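Local coordinates for protein superoxide dismutase [Fe] (Methanothermobacter thermautotrophicus, PDB 1MA1) that destroys toxic superoxide radicals by converting them to hydrogen peroxide and molecular oxygen, using one iron ion per subunit, at residues D92-E97 and I191-E196; Q39-G44 and L71-G76. One frame throughout, in Å; residues are numbered along the deposited sequence.

Contact 1. Residues D92-E97 and I191-E196; sequences DECGGE and IVNWKE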
loop_
_atom_site.group_PDB
_atom_site.type_symbol
_atom_site.label_atom_id
_atom_site.label_comp_id
_atom_site.label_asym_id
_atom_site.label_seq_id
_atom_site.Cartn_x
_atom_site.Cartn_y
_atom_site.Cartn_z
ATOM N N ASP A 92 -36.549 11.152 1.001
ATOM C CA ASP A 92 -37.904 10.940 1.470
ATOM C C ASP A 92 -38.358 9.507 1.233
ATOM O O ASP A 92 -39.475 9.144 1.581
ATOM C CB ASP A 92 -38.842 11.905 0.761
ATOM C CG ASP A 92 -38.659 11.874 -0.742
ATOM O OD1 ASP A 92 -39.354 11.086 -1.423
ATOM O OD2 ASP A 92 -37.789 12.629 -1.244
ATOM N N GLU A 93 -37.491 8.693 0.645
ATOM C CA GLU A 93 -37.775 7.274 0.522
ATOM C C GLU A 93 -36.750 6.465 1.293
ATOM O O GLU A 93 -36.900 5.264 1.457
ATOM C CB GLU A 93 -37.774 6.866 -0.947
ATOM C CG GLU A 93 -38.978 7.363 -1.736
ATOM C CD GLU A 93 -38.739 7.337 -3.251
ATOM O OE1 GLU A 93 -38.255 6.308 -3.770
ATOM O OE2 GLU A 93 -39.039 8.348 -3.936
ATOM N N CYS A 94 -35.706 7.133 1.771
ATOM C CA CYS A 94 -34.542 6.436 2.295
ATOM C C CYS A 94 -34.114 7.040 3.618
ATOM O O CYS A 94 -34.876 7.759 4.256
ATOM C CB CYS A 94 -33.382 6.521 1.294
ATOM S SG CYS A 94 -33.666 5.687 -0.286
ATOM N N GLY A 95 -32.882 6.760 4.024
ATOM C CA GLY A 95 -32.440 7.169 5.342
ATOM C C GLY A 95 -33.110 6.303 6.388
ATOM O O GLY A 95 -33.434 5.142 6.110
ATOM N N GLY A 96 -33.318 6.860 7.581
ATOM C CA GLY A 96 -33.820 6.069 8.681
ATOM C C GLY A 96 -32.832 4.996 9.077
ATOM O O GLY A 96 -31.626 5.123 8.811
ATOM N N GLU A 97 -33.318 3.938 9.714
ATOM C CA GLU A 97 -32.461 2.796 9.961
ATOM C C GLU A 97 -33.025 1.482 9.443
ATOM O O GLU A 97 -34.195 1.391 9.096
ATOM C CB GLU A 97 -32.110 2.689 11.455
ATOM C CG GLU A 97 -33.196 3.081 12.437
ATOM C CD GLU A 97 -32.736 3.003 13.905
ATOM O OE1 GLU A 97 -32.551 1.879 14.443
ATOM O OE2 GLU A 97 -32.558 4.074 14.523
ATOM N N ILE A 191 -29.618 9.489 3.064
ATOM C CA ILE A 191 -29.942 8.937 1.762
ATOM C C ILE A 191 -29.519 7.480 1.578
ATOM O O ILE A 191 -29.602 6.950 0.472
ATOM C CB ILE A 191 -29.325 9.800 0.650
ATOM C CG1 ILE A 191 -27.840 10.086 0.958
ATOM C CG2 ILE A 191 -30.101 11.092 0.538
ATOM C CD1 ILE A 191 -27.072 10.727 -0.177
ATOM N N VAL A 192 -29.079 6.829 2.654
ATOM C CA VAL A 192 -28.834 5.390 2.607
ATOM C C VAL A 192 -30.113 4.644 2.224
ATOM O O VAL A 192 -31.162 4.834 2.836
ATOM C CB VAL A 192 -28.349 4.834 3.982
ATOM C CG1 VAL A 192 -27.841 3.391 3.834
ATOM C CG2 VAL A 192 -27.267 5.715 4.526
ATOM N N ASN A 193 -30.017 3.782 1.220
ATOM C CA ASN A 193 -31.120 2.899 0.859
ATOM C C ASN A 193 -31.018 1.558 1.600
ATOM O O ASN A 193 -30.397 0.605 1.116
ATOM C CB ASN A 193 -31.116 2.655 -0.654
ATOM C CG ASN A 193 -32.345 1.893 -1.132
ATOM O OD1 ASN A 193 -33.000 1.198 -0.362
ATOM N ND2 ASN A 193 -32.645 2.007 -2.418
ATOM N N TRP A 194 -31.639 1.479 2.773
ATOM C CA TRP A 194 -31.552 0.261 3.571
ATOM C C TRP A 194 -32.268 -0.931 2.925
ATOM O O TRP A 194 -31.895 -2.081 3.160
ATOM C CB TRP A 194 -32.096 0.503 4.986
ATOM C CG TRP A 194 -31.202 1.377 5.813
ATOM C CD1 TRP A 194 -31.493 2.622 6.310
ATOM C CD2 TRP A 194 -29.845 1.105 6.187
ATOM N NE1 TRP A 194 -30.401 3.138 6.958
ATOM C CE2 TRP A 194 -29.375 2.234 6.901
ATOM C CE3 TRP A 194 -28.979 0.020 5.986
ATOM C CZ2 TRP A 194 -28.069 2.311 7.413
ATOM C CZ3 TRP A 194 -27.676 0.096 6.494
ATOM C CH2 TRP A 194 -27.240 1.238 7.199
ATOM N N LYS A 195 -33.283 -0.668 2.112
ATOM C CA LYS A 195 -33.955 -1.747 1.409
ATOM C C LYS A 195 -32.917 -2.551 0.644
ATOM O O LYS A 195 -32.886 -3.775 0.740
ATOM C CB LYS A 195 -35.004 -1.202 0.426
ATOM C CG LYS A 195 -36.005 -0.206 1.016
ATOM C CD LYS A 195 -36.713 -0.766 2.246
ATOM C CE LYS A 195 -37.521 -2.024 1.937
ATOM N NZ LYS A 195 -38.190 -2.558 3.178
ATOM N N GLU A 196 -32.067 -1.848 -0.102
ATOM C CA GLU A 196 -31.089 -2.480 -0.987
ATOM C C GLU A 196 -30.048 -3.236 -0.178
ATOM O O GLU A 196 -29.681 -4.369 -0.512
ATOM C CB GLU A 196 -30.394 -1.424 -1.859
ATOM C CG GLU A 196 -29.282 -1.950 -2.759
ATOM C CD GLU A 196 -29.751 -3.067 -3.671
ATOM O OE1 GLU A 196 -30.940 -3.039 -4.071
ATOM O OE2 GLU A 196 -28.939 -3.964 -4.000
#
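The closest backbone approach by CA atoms, 4.7 Å, is between Ile191 and Gly95, while the isoleucine side chain turns to the other side, onto His24, Ile25 and Met88. Val192 contributes the first cross-link. Its carbonyl O accepts the amide of Gly95, N to O 2.8 Å with a fairly straight N-H...O angle of 157°, and Cys94 CB rests on the same oxygen. At Asn193 the contact becomes apolar: Cys94 SG, placed beside its own backbone N (chi1 -65°), lies 3.9 Å from Asn193 CA. The asparagine amide is directed along the chain, where OD1 takes Glu196 N at 3.2 Å, the N-cap bond of helix 194-202. Trp194, the first residue of that helix, reaches back to the glycine pair. Its NE1 donates to Gly96 O at 3.0 Å, bent to 135° and coming from above the carbonyl plane. Gly95 O lies at the edge of the indole, in its plane, 3.2 Å from Trp194 CD1. Val192 CG1 sits over one indole face and Glu97 C over the opposite one. A phenylalanine in place of Trp194 would probably leave Gly96 O without this donor and the loop at 95-97 freer to shift. Both glycines have positive phi with strongly negative psi, a shape awkward for residues with side chains, and it presents their carbonyls to one indole edge. Two hydrogen bonds, one between backbones and one from the indole N-H, thus join the 92-97 loop to the capped start of helix 194-202, well away from the iron.

Contact 2. Residues Q39-G44 and L71-G76; sequences QAYVDG and LSFHVG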
loop_
_atom_site.group_PDB
_atom_site.type_symbol
_atom_site.label_atom_id
_atom_site.label_comp_id
_atom_site.label_asym_id
_atom_site.label_seq_id
_atom_site.Cartn_x
_atom_site.Cartn_y
_atom_site.Cartn_z
ATOM N N GLN A 39 -16.867 6.850 -14.915
ATOM C CA GLN A 39 -16.559 6.597 -16.327
ATOM C C GLN A 39 -15.072 6.282 -16.525
ATOM O O GLN A 39 -14.712 5.396 -17.293
ATOM C CB GLN A 39 -16.938 7.807 -17.163
ATOM C CG GLN A 39 -16.706 7.612 -18.626
ATOM C CD GLN A 39 -17.613 6.556 -19.224
ATOM O OE1 GLN A 39 -18.829 6.672 -19.183
ATOM N NE2 GLN A 39 -17.009 5.516 -19.800
ATOM N N ALA A 40 -14.217 6.999 -15.810
ATOM C CA ALA A 40 -12.782 6.805 -15.945
ATOM C C ALA A 40 -12.361 5.371 -15.561
ATOM O O ALA A 40 -11.427 4.799 -16.155
ATOM C CB ALA A 40 -12.024 7.843 -15.093
ATOM N N TYR A 41 -13.056 4.786 -14.582
ATOM C CA TYR A 41 -12.750 3.413 -14.183
ATOM C C TYR A 41 -13.246 2.387 -15.198
ATOM O O TYR A 41 -12.544 1.423 -15.479
ATOM C CB TYR A 41 -13.310 3.101 -12.783
ATOM C CG TYR A 41 -12.817 4.086 -11.758
ATOM C CD1 TYR A 41 -11.461 4.399 -11.670
ATOM C CD2 TYR A 41 -13.706 4.805 -10.964
ATOM C CE1 TYR A 41 -11.015 5.408 -10.839
ATOM C CE2 TYR A 41 -13.260 5.828 -10.131
ATOM C CZ TYR A 41 -11.916 6.127 -10.080
ATOM O OH TYR A 41 -11.458 7.178 -9.322
ATOM N N VAL A 42 -14.436 2.603 -15.752
ATOM C CA VAL A 42 -14.870 1.857 -16.919
ATOM C C VAL A 42 -13.819 1.859 -18.013
ATOM O O VAL A 42 -13.421 0.793 -18.484
ATOM C CB VAL A 42 -16.140 2.438 -17.511
ATOM C CG1 VAL A 42 -16.449 1.745 -18.846
ATOM C CG2 VAL A 42 -17.273 2.318 -16.488
ATOM N N ASP A 43 -13.360 3.042 -18.416
ATOM C CA ASP A 43 -12.401 3.122 -19.507
ATOM C C ASP A 43 -11.053 2.539 -19.117
ATOM O O ASP A 43 -10.392 1.881 -19.931
ATOM C CB ASP A 43 -12.208 4.563 -19.957
ATOM C CG ASP A 43 -13.501 5.224 -20.317
ATOM O OD1 ASP A 43 -14.405 4.548 -20.876
ATOM O OD2 ASP A 43 -13.600 6.428 -20.040
ATOM N N GLY A 44 -10.646 2.779 -17.869
ATOM C CA GLY A 44 -9.399 2.219 -17.370
ATOM C C GLY A 44 -9.403 0.711 -17.504
ATOM O O GLY A 44 -8.504 0.118 -18.109
ATOM N N LEU A 71 -5.390 -3.273 -12.934
ATOM C CA LEU A 71 -6.685 -3.868 -13.166
ATOM C C LEU A 71 -7.477 -3.864 -11.871
ATOM O O LEU A 71 -8.676 -3.564 -11.858
ATOM C CB LEU A 71 -6.550 -5.309 -13.662
ATOM C CG LEU A 71 -7.882 -5.983 -14.013
ATOM C CD1 LEU A 71 -8.504 -5.318 -15.240
ATOM C CD2 LEU A 71 -7.659 -7.480 -14.252
ATOM N N SER A 72 -6.812 -4.192 -10.773
ATOM C CA SER A 72 -7.526 -4.288 -9.508
ATOM C C SER A 72 -8.012 -2.893 -9.102
ATOM O O SER A 72 -9.071 -2.745 -8.479
ATOM C CB SER A 72 -6.619 -4.884 -8.416
ATOM O OG SER A 72 -5.543 -4.014 -8.105
ATOM N N PHE A 73 -7.232 -1.874 -9.463
ATOM C CA PHE A 73 -7.574 -0.490 -9.164
ATOM C C PHE A 73 -8.865 -0.080 -9.877
ATOM O O PHE A 73 -9.796 0.405 -9.247
ATOM C CB PHE A 73 -6.432 0.427 -9.594
ATOM C CG PHE A 73 -6.744 1.889 -9.454
ATOM C CD1 PHE A 73 -6.848 2.467 -8.203
ATOM C CD2 PHE A 73 -6.970 2.682 -10.583
ATOM C CE1 PHE A 73 -7.176 3.802 -8.064
ATOM C CE2 PHE A 73 -7.299 4.034 -10.451
ATOM C CZ PHE A 73 -7.403 4.589 -9.184
ATOM N N HIS A 74 -8.919 -0.279 -11.188
ATOM C CA HIS A 74 -10.033 0.203 -11.988
ATOM C C HIS A 74 -11.281 -0.613 -11.824
ATOM O O HIS A 74 -12.378 -0.071 -11.815
ATOM C CB HIS A 74 -9.661 0.241 -13.470
ATOM C CG HIS A 74 -8.872 1.445 -13.844
ATOM N ND1 HIS A 74 -7.670 1.368 -14.508
ATOM C CD2 HIS A 74 -9.090 2.759 -13.598
ATOM C CE1 HIS A 74 -7.174 2.582 -14.652
ATOM N NE2 HIS A 74 -8.018 3.442 -14.109
ATOM N N VAL A 75 -11.124 -1.922 -11.720
ATOM C CA VAL A 75 -12.290 -2.786 -11.572
ATOM C C VAL A 75 -12.884 -2.594 -10.172
ATOM O O VAL A 75 -14.115 -2.567 -9.996
ATOM C CB VAL A 75 -11.925 -4.265 -11.804
ATOM C CG1 VAL A 75 -13.101 -5.148 -11.466
ATOM C CG2 VAL A 75 -11.509 -4.473 -13.265
ATOM N N GLY A 76 -11.993 -2.421 -9.194
ATOM C CA GLY A 76 -12.406 -1.983 -7.876
ATOM C C GLY A 76 -13.156 -0.664 -7.880
ATOM O O GLY A 76 -14.232 -0.551 -7.276
#
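Helices 27-57 and 64-86, the two arms of the alpha-hairpin domain, run roughly antiparallel here, with axes 8.0 Å apart at a signed crossing angle of -138°, and Tyr41 and His74 CA atoms mark the nearest backbone approach at 4.7 Å. His74 takes the largest share of the buried surface, with Tyr41 next. One face of the His74 imidazole receives Gly44 CA, 3.5 Å from the ring centroid and only 10° off the normal, a CH-pi contact over the centre; the other face is covered toward its rim by CD2 of its own neighbour, Phe73. At the imidazole edge, His74 CD2 meets Tyr41 CD1 at 3.5 Å, rim to rim. Tyr41 CG stands anti to its carbonyl carbon (chi1 -55°), and from there the phenol also turns an edge toward the face of Phe73 in an offset T-shaped pair, centroids 5.8 Å apart. Beyond the hairpin, His152 meets both Tyr41 and Phe73, while Tyr41 also touches the iron ligands His81 and His171, its side chain about 5 Å from the metal. Its position is consistent with the active-site tyrosine of the iron/manganese superoxide dismutases. With no hydrogen bond between the segments, ring packing and one glycine CH join the helices at this point, and probably contribute to positioning Tyr41 beside the iron ligands.

Contact 2 joins two long helices within the alpha-hairpin domain, whereas contact 1 ties the loop 92-97, which precedes helix 100-110, to the start of the C-terminal helix 194-202, so they share no segment. Their centres are 28 Å apart, on opposite sides of the chain's centre, with nearest atoms about 15 Å apart. Both are partly buried, but contact 1 meets no other subunit, while contact 2 is flanked by two neighbouring subunits and borders the iron site. The chemistry follows: irregular backbone in contact 1 offers carbonyls and amides for hydrogen bonds, whereas in contact 2 the backbone is already paired within each helix, leaving rings to do the joining.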